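Local coordinates for VgrG protein (Vibrio cholerae, PDB 4DTH) that binds ATP and magnesium through its actin cross-linking domain, and probably acts as a toxin that joins G-actin molecules covalently, at residues A198-K203 with I277-K282; V177-K182 with R193-A198; K270-W275 with E327-G332; A229-I234 with S284-I289. All blocks are in the same frame, centred on the assembly; numbering follows the deposited sequence.

Interaction 1: residues A198-K203 with I277-K282; sequences APWYQK and ILPRTK. With ATP (adenosine-5'-triphosphate), chain B.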
# COMPACT_ATOMS: atom_id res chain seq x y z
N ALA A 198 1.16 15.83 4.39
CA ALA A 198 1.20 14.77 5.41
C ALA A 198 1.67 15.41 6.73
O ALA A 198 2.60 16.22 6.70
CB ALA A 198 2.15 13.66 4.99
N PRO A 199 0.99 15.14 7.86
CA PRO A 199 1.37 15.81 9.13
C PRO A 199 2.81 15.58 9.56
O PRO A 199 3.42 16.47 10.15
CB PRO A 199 0.38 15.25 10.15
CG PRO A 199 -0.74 14.70 9.36
CD PRO A 199 -0.17 14.25 8.05
N TRP A 200 3.35 14.40 9.24
CA TRP A 200 4.73 14.04 9.59
C TRP A 200 5.78 14.77 8.77
O TRP A 200 6.92 14.84 9.20
CB TRP A 200 4.94 12.52 9.50
CG TRP A 200 4.59 11.92 8.17
CD1 TRP A 200 3.43 11.28 7.84
CD2 TRP A 200 5.42 11.87 7.00
NE1 TRP A 200 3.47 10.85 6.53
CE2 TRP A 200 4.68 11.21 5.99
CE3 TRP A 200 6.71 12.34 6.70
CZ2 TRP A 200 5.20 11.01 4.70
CZ3 TRP A 200 7.22 12.13 5.42
CH2 TRP A 200 6.46 11.48 4.44
N TYR A 201 5.41 15.28 7.57
CA TYR A 201 6.38 15.98 6.73
C TYR A 201 6.63 17.39 7.23
O TYR A 201 5.70 18.20 7.31
CB TYR A 201 5.98 15.98 5.25
CG TYR A 201 6.99 16.67 4.36
CD1 TYR A 201 8.27 16.15 4.19
CD2 TYR A 201 6.67 17.86 3.71
CE1 TYR A 201 9.21 16.79 3.38
CE2 TYR A 201 7.59 18.49 2.88
CZ TYR A 201 8.86 17.96 2.72
OH TYR A 201 9.77 18.61 1.93
N GLN A 202 7.90 17.69 7.54
CA GLN A 202 8.30 19.00 8.07
C GLN A 202 9.03 19.81 7.02
O GLN A 202 10.26 19.73 6.90
CB GLN A 202 9.11 18.84 9.36
CG GLN A 202 8.37 18.01 10.41
CD GLN A 202 9.09 18.03 11.73
OE1 GLN A 202 9.41 19.09 12.27
NE2 GLN A 202 9.31 16.85 12.30
N LYS A 203 8.27 20.59 6.24
CA LYS A 203 8.85 21.40 5.18
C LYS A 203 9.92 22.40 5.65
O LYS A 203 10.82 22.72 4.87
CB LYS A 203 7.75 22.05 4.36
CG LYS A 203 8.28 22.68 3.09
CD LYS A 203 7.48 22.23 1.88
CE LYS A 203 7.65 23.20 0.74
NZ LYS A 203 7.18 24.57 1.06
N ILE A 277 -0.69 9.27 5.77
CA ILE A 277 -0.11 9.11 4.45
C ILE A 277 1.14 8.28 4.76
O ILE A 277 2.14 8.78 5.29
CB ILE A 277 0.19 10.46 3.74
CG1 ILE A 277 -1.13 11.24 3.52
CG2 ILE A 277 0.91 10.22 2.41
CD1 ILE A 277 -1.00 12.72 3.07
N LEU A 278 1.04 6.98 4.49
CA LEU A 278 2.07 6.02 4.84
C LEU A 278 3.15 5.82 3.76
O LEU A 278 2.83 5.33 2.68
CB LEU A 278 1.41 4.66 5.17
CG LEU A 278 2.31 3.47 5.50
CD1 LEU A 278 3.01 3.66 6.84
CD2 LEU A 278 1.52 2.16 5.49
N PRO A 279 4.43 6.15 4.04
CA PRO A 279 5.49 5.85 3.06
C PRO A 279 5.53 4.35 2.76
O PRO A 279 5.44 3.53 3.68
CB PRO A 279 6.76 6.31 3.77
CG PRO A 279 6.28 7.36 4.76
CD PRO A 279 4.99 6.76 5.26
N ARG A 280 5.56 3.99 1.47
CA ARG A 280 5.55 2.59 1.04
C ARG A 280 6.86 2.16 0.40
O ARG A 280 6.98 1.02 -0.03
CB ARG A 280 4.38 2.31 0.07
CG ARG A 280 3.00 2.37 0.71
CD ARG A 280 2.64 1.15 1.56
NE ARG A 280 2.65 -0.10 0.80
CZ ARG A 280 3.59 -1.03 0.91
NH1 ARG A 280 4.60 -0.86 1.75
NH2 ARG A 280 3.52 -2.14 0.20
N THR A 281 7.84 3.08 0.32
CA THR A 281 9.12 2.78 -0.31
C THR A 281 10.20 2.85 0.74
O THR A 281 10.17 3.72 1.61
CB THR A 281 9.36 3.73 -1.50
OG1 THR A 281 8.29 3.60 -2.44
CG2 THR A 281 10.71 3.48 -2.23
N LYS A 282 11.15 1.91 0.66
CA LYS A 282 12.31 1.83 1.56
C LYS A 282 13.04 3.19 1.57
O LYS A 282 13.49 3.64 0.52
CB LYS A 282 13.25 0.70 1.09
CG LYS A 282 14.51 0.48 1.93
CD LYS A 282 15.45 -0.57 1.30
CE LYS A 282 14.93 -1.99 1.38
NZ LYS A 282 15.90 -2.96 0.83
PG ATP B . 1.17 -3.76 2.75
O1G ATP B . 0.68 -2.38 3.08
O2G ATP B . 2.67 -3.84 2.88
O3G ATP B . 0.56 -4.81 3.64
PB ATP B . 0.93 -5.14 0.24
O1B ATP B . 2.31 -5.67 0.30
O2B ATP B . -0.03 -6.26 0.55
O3B ATP B . 0.76 -4.04 1.23
PA ATP B . 1.46 -3.76 -2.18
O1A ATP B . 2.77 -3.48 -1.57
O2A ATP B . 1.69 -4.58 -3.45
O3A ATP B . 0.63 -4.56 -1.23
O5' ATP B . 0.74 -2.36 -2.51
C5' ATP B . -0.43 -2.43 -3.34
C4' ATP B . -0.95 -1.07 -3.71
O4' ATP B . 0.10 -0.30 -4.36
C3' ATP B . -2.10 -1.12 -4.73
O3' ATP B . -3.05 -0.07 -4.52
C2' ATP B . -1.36 -0.95 -6.05
O2' ATP B . -2.19 -0.58 -7.13
C1' ATP B . -0.36 0.11 -5.64
N9 ATP B . 0.78 0.32 -6.53
C8 ATP B . 1.71 -0.61 -6.90
N7 ATP B . 2.63 -0.14 -7.71
C5 ATP B . 2.28 1.20 -7.88
C6 ATP B . 2.86 2.26 -8.60
N6 ATP B . 3.97 2.14 -9.33
N1 ATP B . 2.25 3.46 -8.53
C2 ATP B . 1.15 3.60 -7.79
N3 ATP B . 0.52 2.68 -7.06
C4 ATP B . 1.13 1.48 -7.15
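W200 swings its indole onto the start of strand 277-279 with a chi1 of 55°, which sets CG between the backbone N and the carbonyl carbon, while I277 keeps CG1 anti to its own carbonyl carbon and sends CD1 out to A198. The indole edge then delivers one hydrogen bond: W200 NE1 donates to I277 O over 2.8 Å. The bond is bent at the hydrogen (149°), with NE1 in the carbonyl plane and the oxygen 20° out of the ring plane. It gives a buried N-H a partner and occupies a carbonyl next to L278, whose backbone pairs with E351. Apolar contacts flank the bond. The methyl of A198 sits 3.8 Å from I277 CD1 and also lies over the rim of the W200 ring, and P279 CG comes within 3.8 Å of W200 CZ2, the two side chains running antiparallel as they pass. A type I turn, closed by Y201 N to A198 O at 3.1 Å, brings A198 and W200 to the same side. Further along, R280 bends at chi2 and chi3 to lay its guanidinium over O2G of ATP; its very short approach to O1A is doubtful in detail. W200 meets W275 edge-to-face and rests on I234 and K237 of helix 221-245, while I277 packs on F350 and F352 of strand 343-352 and on L195 of helix 190-196.

Interaction 2: residues V177-K182 with R193-A198; sequences VGVAAK and RLLESA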
# COMPACT_ATOMS: atom_id res chain seq x y z
N VAL A 177 -0.30 6.46 -4.12
CA VAL A 177 0.19 7.41 -5.12
C VAL A 177 1.70 7.25 -5.24
O VAL A 177 2.40 7.21 -4.22
CB VAL A 177 -0.22 8.87 -4.75
CG1 VAL A 177 0.51 9.91 -5.60
CG2 VAL A 177 -1.74 9.05 -4.84
N GLY A 178 2.19 7.18 -6.48
CA GLY A 178 3.62 7.12 -6.76
C GLY A 178 4.07 8.38 -7.45
O GLY A 178 3.42 8.82 -8.40
N VAL A 179 5.15 9.01 -6.96
CA VAL A 179 5.72 10.24 -7.55
C VAL A 179 7.23 10.10 -7.72
O VAL A 179 7.84 9.29 -7.01
CB VAL A 179 5.39 11.52 -6.72
CG1 VAL A 179 3.89 11.82 -6.72
CG2 VAL A 179 5.94 11.44 -5.29
N ALA A 180 7.85 10.93 -8.59
CA ALA A 180 9.31 10.95 -8.74
C ALA A 180 9.87 11.39 -7.37
O ALA A 180 9.35 12.34 -6.77
CB ALA A 180 9.73 11.96 -9.80
N ALA A 181 10.87 10.65 -6.85
CA ALA A 181 11.48 10.94 -5.55
C ALA A 181 12.08 12.35 -5.51
O ALA A 181 11.93 13.05 -4.51
CB ALA A 181 12.55 9.91 -5.21
N LYS A 182 12.64 12.81 -6.65
CA LYS A 182 13.21 14.15 -6.78
C LYS A 182 12.17 15.28 -6.68
O LYS A 182 12.53 16.44 -6.51
CB LYS A 182 14.06 14.27 -8.06
CG LYS A 182 13.25 14.25 -9.35
CD LYS A 182 14.12 14.53 -10.56
CE LYS A 182 13.27 14.69 -11.79
NZ LYS A 182 14.07 14.67 -13.04
N ARG A 193 1.81 18.38 -3.68
CA ARG A 193 1.31 19.25 -2.61
C ARG A 193 0.43 18.49 -1.63
O ARG A 193 0.54 18.71 -0.42
CB ARG A 193 0.58 20.47 -3.20
CG ARG A 193 1.54 21.37 -3.98
CD ARG A 193 0.95 22.72 -4.31
NE ARG A 193 -0.11 22.63 -5.32
CZ ARG A 193 0.08 22.66 -6.63
NH1 ARG A 193 1.30 22.76 -7.13
NH2 ARG A 193 -0.95 22.58 -7.46
N LEU A 194 -0.38 17.53 -2.15
CA LEU A 194 -1.22 16.67 -1.31
C LEU A 194 -0.31 15.81 -0.40
O LEU A 194 -0.56 15.71 0.80
CB LEU A 194 -2.12 15.78 -2.19
CG LEU A 194 -3.06 14.82 -1.46
CD1 LEU A 194 -4.10 15.58 -0.64
CD2 LEU A 194 -3.73 13.87 -2.44
N LEU A 195 0.76 15.22 -0.97
CA LEU A 195 1.70 14.38 -0.22
C LEU A 195 2.48 15.18 0.81
O LEU A 195 2.70 14.71 1.92
CB LEU A 195 2.67 13.65 -1.16
CG LEU A 195 2.05 12.57 -2.06
CD1 LEU A 195 3.03 12.14 -3.09
CD2 LEU A 195 1.54 11.38 -1.25
N GLU A 196 2.89 16.40 0.44
CA GLU A 196 3.63 17.30 1.33
C GLU A 196 2.79 17.80 2.50
O GLU A 196 3.34 18.25 3.51
CB GLU A 196 4.24 18.46 0.55
CG GLU A 196 5.41 18.06 -0.33
CD GLU A 196 5.71 19.07 -1.42
OE1 GLU A 196 5.30 20.24 -1.27
OE2 GLU A 196 6.35 18.68 -2.42
N SER A 197 1.45 17.68 2.39
CA SER A 197 0.54 18.06 3.46
C SER A 197 0.48 17.00 4.57
O SER A 197 -0.16 17.24 5.60
CB SER A 197 -0.85 18.38 2.92
OG SER A 197 -1.58 17.20 2.62
N ALA A 198 1.16 15.83 4.39
CA ALA A 198 1.20 14.77 5.41
C ALA A 198 1.67 15.41 6.73
O ALA A 198 2.60 16.22 6.70
CB ALA A 198 2.15 13.66 4.99
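V177 and L195 mark the closest backbone approach, their CA atoms 8.7 Å apart, as the end of strand 173-180 runs alongside helix 190-196 at a spacing that only side chains can bridge. L195 does most of the bridging from the helix. Its CG stands anti to the carbonyl carbon (chi1 -68°), which carries CD1 across to the strand, where it meets both methyls of V179 tip to tip, CG1 and CG2 each 3.7 Å from L195 CD1. V177 adds a looser touch, its CG1 lying 4.2 Å from the same L195 CD1. This is the packing of a helix against one face of a beta sheet: residues two apart on the strand, V177 and V179, both turn to the helix, and G178 between them touches the bound ATP. V177 and V179 also pair through their backbones with F350 and I348 of strand 343-352, and L195 reaches F350 itself as well as F184. Within 193-198, L194 O takes two bonds from one residue, from S197 N at 3.2 Å and from S197 OG at 2.6 Å, the hydroxyl standing 22° off the carbonyl plane. The E196 carboxylate is held by S187 OG and G185 N, and R193 NH1 bonds to S187 O.

Interaction 3: residues K270-W275 with E327-G332; sequences KVKNAW and EVAGHG. With ATP (adenosine-5'-triphosphate), chain B; SO4 (sulfate ion), chain F.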
# COMPACT_ATOMS: atom_id res chain seq x y z
N LYS A 270 -2.78 0.12 13.68
CA LYS A 270 -2.90 1.42 14.33
C LYS A 270 -1.68 2.31 14.14
O LYS A 270 -1.82 3.53 14.09
CB LYS A 270 -3.37 1.33 15.79
CG LYS A 270 -2.40 0.71 16.77
CD LYS A 270 -3.11 0.59 18.11
CE LYS A 270 -2.52 -0.49 18.95
NZ LYS A 270 -3.14 -0.52 20.30
N VAL A 271 -0.49 1.69 13.99
CA VAL A 271 0.75 2.43 13.73
C VAL A 271 0.71 2.97 12.29
O VAL A 271 1.00 4.14 12.06
CB VAL A 271 2.03 1.60 14.03
CG1 VAL A 271 3.30 2.38 13.66
CG2 VAL A 271 2.06 1.18 15.49
N LYS A 272 0.31 2.11 11.33
CA LYS A 272 0.18 2.54 9.94
C LYS A 272 -0.84 3.69 9.83
O LYS A 272 -0.59 4.66 9.11
CB LYS A 272 -0.28 1.36 9.08
CG LYS A 272 0.76 0.28 8.85
CD LYS A 272 0.14 -0.76 7.90
CE LYS A 272 1.09 -1.81 7.44
NZ LYS A 272 0.43 -2.73 6.47
N ASN A 273 -1.96 3.59 10.58
CA ASN A 273 -3.00 4.63 10.58
C ASN A 273 -2.47 5.97 11.11
O ASN A 273 -2.85 7.01 10.58
CB ASN A 273 -4.22 4.18 11.38
CG ASN A 273 -5.04 3.14 10.65
OD1 ASN A 273 -4.85 2.88 9.46
ND2 ASN A 273 -5.95 2.49 11.37
N ALA A 274 -1.57 5.92 12.10
CA ALA A 274 -0.97 7.12 12.68
C ALA A 274 -0.13 7.93 11.68
O ALA A 274 -0.02 9.14 11.83
CB ALA A 274 -0.14 6.77 13.90
N TRP A 275 0.43 7.28 10.63
CA TRP A 275 1.17 7.99 9.58
C TRP A 275 0.20 8.83 8.73
O TRP A 275 0.59 9.89 8.24
CB TRP A 275 1.90 7.01 8.65
CG TRP A 275 3.16 6.45 9.22
CD1 TRP A 275 3.30 5.29 9.93
CD2 TRP A 275 4.48 6.99 9.09
NE1 TRP A 275 4.62 5.07 10.24
CE2 TRP A 275 5.36 6.13 9.77
CE3 TRP A 275 5.00 8.17 8.51
CZ2 TRP A 275 6.74 6.38 9.89
CZ3 TRP A 275 6.37 8.41 8.60
CH2 TRP A 275 7.22 7.53 9.28
N GLU A 327 12.49 -0.92 6.57
CA GLU A 327 11.25 -0.45 5.96
C GLU A 327 10.38 0.26 6.99
O GLU A 327 10.41 -0.08 8.17
CB GLU A 327 10.50 -1.64 5.36
CG GLU A 327 11.25 -2.35 4.24
CD GLU A 327 11.09 -1.78 2.85
OE1 GLU A 327 10.54 -0.66 2.71
OE2 GLU A 327 11.54 -2.45 1.89
N VAL A 328 9.58 1.25 6.53
CA VAL A 328 8.66 2.00 7.39
C VAL A 328 7.60 1.06 7.98
O VAL A 328 7.34 1.13 9.19
CB VAL A 328 8.04 3.21 6.64
CG1 VAL A 328 6.86 3.81 7.41
CG2 VAL A 328 9.10 4.28 6.38
N ALA A 329 7.00 0.19 7.14
CA ALA A 329 5.94 -0.72 7.57
C ALA A 329 5.89 -1.98 6.70
O ALA A 329 4.95 -2.18 5.94
CB ALA A 329 4.59 0.01 7.56
N GLY A 330 6.90 -2.82 6.85
CA GLY A 330 6.97 -4.07 6.10
C GLY A 330 7.40 -3.90 4.66
O GLY A 330 7.80 -2.80 4.25
N HIS A 331 7.31 -5.00 3.87
CA HIS A 331 7.75 -5.01 2.48
C HIS A 331 7.31 -3.77 1.69
O HIS A 331 6.13 -3.46 1.64
CB HIS A 331 7.38 -6.33 1.77
CG HIS A 331 7.92 -6.41 0.38
ND1 HIS A 331 9.28 -6.34 0.11
CD2 HIS A 331 7.26 -6.59 -0.78
CE1 HIS A 331 9.39 -6.44 -1.20
NE2 HIS A 331 8.20 -6.60 -1.78
N GLY A 332 8.28 -3.06 1.14
CA GLY A 332 8.00 -1.85 0.38
C GLY A 332 7.85 -2.08 -1.11
O GLY A 332 8.10 -3.19 -1.59
PG ATP B . 1.17 -3.76 2.75
O1G ATP B . 0.68 -2.38 3.08
O2G ATP B . 2.67 -3.84 2.88
O3G ATP B . 0.56 -4.81 3.64
PB ATP B . 0.93 -5.14 0.24
O1B ATP B . 2.31 -5.67 0.30
O2B ATP B . -0.03 -6.26 0.55
O3B ATP B . 0.76 -4.04 1.23
PA ATP B . 1.46 -3.76 -2.18
O1A ATP B . 2.77 -3.48 -1.57
O2A ATP B . 1.69 -4.58 -3.45
O3A ATP B . 0.63 -4.56 -1.23
O5' ATP B . 0.74 -2.36 -2.51
C5' ATP B . -0.43 -2.43 -3.34
C4' ATP B . -0.95 -1.07 -3.71
O4' ATP B . 0.10 -0.30 -4.36
C3' ATP B . -2.10 -1.12 -4.73
O3' ATP B . -3.05 -0.07 -4.52
C2' ATP B . -1.36 -0.95 -6.05
O2' ATP B . -2.19 -0.58 -7.13
C1' ATP B . -0.36 0.11 -5.64
N9 ATP B . 0.78 0.32 -6.53
C8 ATP B . 1.71 -0.61 -6.90
N7 ATP B . 2.63 -0.14 -7.71
C5 ATP B . 2.28 1.20 -7.88
C6 ATP B . 2.86 2.26 -8.60
N6 ATP B . 3.97 2.14 -9.33
N1 ATP B . 2.25 3.46 -8.53
C2 ATP B . 1.15 3.60 -7.79
N3 ATP B . 0.52 2.68 -7.06
C4 ATP B . 1.13 1.48 -7.15
S SO4 F . -3.42 -3.26 7.18
O1 SO4 F . -4.21 -4.46 6.93
O2 SO4 F . -4.13 -2.40 8.10
O3 SO4 F . -2.13 -3.66 7.73
O4 SO4 F . -3.19 -2.55 5.92
O HOH W 1 2.63 -4.43 6.46
O HOH W 2 5.11 2.20 10.71
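W275 and V328 make the apolar part of this contact: V328 CG1 lies equally near W275 CZ2 and CE2, 3.6 Å from CZ2, in an approach oblique to the indole. With CG anti to the carbonyl carbon (chi1 -78°), the ring leans off helix 269-275 toward the loop. A van der Waals touch comes from K272, whose chain is extended beyond CG and passes A329 with CE 3.9 Å from A329 CB. Water supplies the polar links. One molecule accepts from W275 NE1 at 2.9 Å and donates to V328 O, so a buried indole N-H and a loop carbonyl are satisfied together. Another accepts from K272 NZ at 2.8 Å and gives a longer bond to A329 O. Charge gathers at the lysine tip, where K272 NZ donates to sulfate O3 over 3.0 Å and makes a weak bond to O1G of ATP at 3.4 Å. The sulfate, probably from the crystallisation liquor, is also held by R353. On the loop side, H331 O accepts from R280 NH1. The arrangement belongs to an ATP pocket: K272 of helix 269-275 and the loop at H331 line its gamma-phosphate end, the lysine bond being weak, with the side chain of K272 about 6 Å from a magnesium ion.

Interaction 4: residues A229-I234 with S284-I289; sequences AYLTSI and SKIVEI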
# COMPACT_ATOMS: atom_id res chain seq x y z
N ALA A 229 14.97 16.85 4.12
CA ALA A 229 13.67 17.08 4.75
C ALA A 229 12.79 15.83 4.75
O ALA A 229 12.15 15.54 5.76
CB ALA A 229 12.95 18.23 4.08
N TYR A 230 12.79 15.09 3.63
CA TYR A 230 12.00 13.86 3.48
C TYR A 230 12.47 12.80 4.48
O TYR A 230 11.66 12.30 5.27
CB TYR A 230 12.10 13.35 2.03
CG TYR A 230 11.36 12.05 1.80
CD1 TYR A 230 9.96 12.02 1.74
CD2 TYR A 230 12.04 10.85 1.68
CE1 TYR A 230 9.27 10.83 1.55
CE2 TYR A 230 11.36 9.65 1.47
CZ TYR A 230 9.98 9.64 1.41
OH TYR A 230 9.31 8.46 1.23
N LEU A 231 13.78 12.45 4.44
CA LEU A 231 14.35 11.43 5.33
C LEU A 231 14.26 11.83 6.79
O LEU A 231 13.82 11.02 7.61
CB LEU A 231 15.80 11.10 4.96
CG LEU A 231 16.00 10.28 3.69
CD1 LEU A 231 17.48 10.06 3.43
CD2 LEU A 231 15.26 8.91 3.79
N THR A 232 14.64 13.08 7.14
CA THR A 232 14.56 13.53 8.53
C THR A 232 13.12 13.44 9.04
O THR A 232 12.91 12.96 10.15
CB THR A 232 15.18 14.92 8.74
OG1 THR A 232 16.52 14.91 8.24
CG2 THR A 232 15.20 15.32 10.20
N SER A 233 12.12 13.86 8.22
CA SER A 233 10.71 13.79 8.63
C SER A 233 10.31 12.34 8.94
O SER A 233 9.67 12.10 9.96
CB SER A 233 9.80 14.38 7.55
OG SER A 233 10.05 15.78 7.44
N ILE A 234 10.73 11.38 8.10
CA ILE A 234 10.43 9.96 8.31
C ILE A 234 11.12 9.43 9.57
O ILE A 234 10.49 8.74 10.36
CB ILE A 234 10.76 9.12 7.05
CG1 ILE A 234 9.74 9.42 5.93
CG2 ILE A 234 10.80 7.59 7.39
CD1 ILE A 234 9.99 8.71 4.63
N SER A 284 16.00 4.23 2.45
CA SER A 284 17.39 4.22 1.96
C SER A 284 17.54 4.32 0.43
O SER A 284 18.59 4.75 -0.04
CB SER A 284 18.15 3.03 2.53
OG SER A 284 17.69 1.82 1.98
N LYS A 285 16.47 3.98 -0.34
CA LYS A 285 16.50 4.07 -1.81
C LYS A 285 16.70 5.50 -2.31
O LYS A 285 17.38 5.71 -3.33
CB LYS A 285 15.23 3.47 -2.44
CG LYS A 285 15.08 1.94 -2.30
CD LYS A 285 16.02 1.11 -3.18
CE LYS A 285 15.65 1.10 -4.65
NZ LYS A 285 16.57 0.25 -5.44
N ILE A 286 16.13 6.50 -1.60
CA ILE A 286 16.23 7.91 -1.99
C ILE A 286 17.66 8.47 -2.09
O ILE A 286 17.90 9.36 -2.90
CB ILE A 286 15.24 8.83 -1.24
CG1 ILE A 286 14.86 10.07 -2.11
CG2 ILE A 286 15.78 9.23 0.14
CD1 ILE A 286 13.78 10.97 -1.58
N VAL A 287 18.61 7.92 -1.30
CA VAL A 287 20.03 8.30 -1.29
C VAL A 287 20.65 8.18 -2.69
O VAL A 287 21.51 8.99 -3.06
CB VAL A 287 20.78 7.52 -0.17
CG1 VAL A 287 22.21 7.13 -0.55
CG2 VAL A 287 20.77 8.30 1.13
N GLU A 288 20.13 7.22 -3.50
CA GLU A 288 20.56 6.95 -4.87
C GLU A 288 20.31 8.11 -5.85
O GLU A 288 20.97 8.17 -6.89
CB GLU A 288 19.91 5.66 -5.40
CG GLU A 288 20.28 4.41 -4.61
CD GLU A 288 19.46 3.15 -4.85
OE1 GLU A 288 18.61 3.13 -5.77
OE2 GLU A 288 19.67 2.17 -4.10
N ILE A 289 19.39 9.05 -5.52
CA ILE A 289 19.11 10.18 -6.41
C ILE A 289 20.17 11.28 -6.29
O ILE A 289 20.17 12.21 -7.10
CB ILE A 289 17.65 10.71 -6.33
CG1 ILE A 289 17.41 11.64 -5.11
CG2 ILE A 289 16.60 9.57 -6.44
CD1 ILE A 289 16.12 12.44 -5.16
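I286 can be followed outward from its CB, which faces helix 221-245 and divides the side chain into two arms that meet different residues. The short arm, CG2, stands between the backbone N and the carbonyl carbon and rests against the isobutyl group of L231, 3.7 Å from L231 CD2 and equally near CG, with CD1 scarcely farther; the methyl thus passes alongside the leucine branch point. The longer arm starts at CG1, anti to the backbone N though with chi1 at -152°, and lies against A181 CB. It ends in CD1, which comes 3.7 Å from Y230 CD2 and somewhat farther from CE2, meeting the ring obliquely. V287 is a lesser partner, its CG2 4.4 Å from L231 CD1 at the margin of the patch. Within the helix, I234 CD1 lies over one face of the Y230 ring, and A229 O is gripped from opposite faces of its plane by S233 N at 3.0 Å and S233 OG at 2.7 Å. The facing segment 284-289 coils like a helix but closes its turns through i to i+3 bonds, E288 N to K285 O and I289 N to I286 O, and within the same segment K285 NZ forms a salt bridge with E288 OE1 at 3.5 Å. L231 continues onto M299 and I302 of helix 292-307, A229 and S233 pack on helix 204-212, and Y230 reaches I348 of strand 343-352, which places the contact among helices 221-245, 204-212 and 292-307 and strand 343-352.

In the fold
All four contacts are buried, but they differ in place and chemistry. Interaction 3 is nearest the middle of the chain and the most polar, built on water bridges and charge at the triphosphate; interaction 4, about 19 Å out from the centre, is purely apolar across the segments, as is interaction 2. Interaction 1 mixes both kinds and touches the other three, sharing A198 with interaction 2 and meeting S233 OG of interaction 4 through Q202 N. Interactions 1 and 2 both rest on strand 343-352 and helix 190-196, while helix 221-245 carries interaction 4 and backs W200 and W275. Interactions 1, 2 and 3 border ATP; Y230 of interaction 4 lies about 13 Å from it, side chain to ligand.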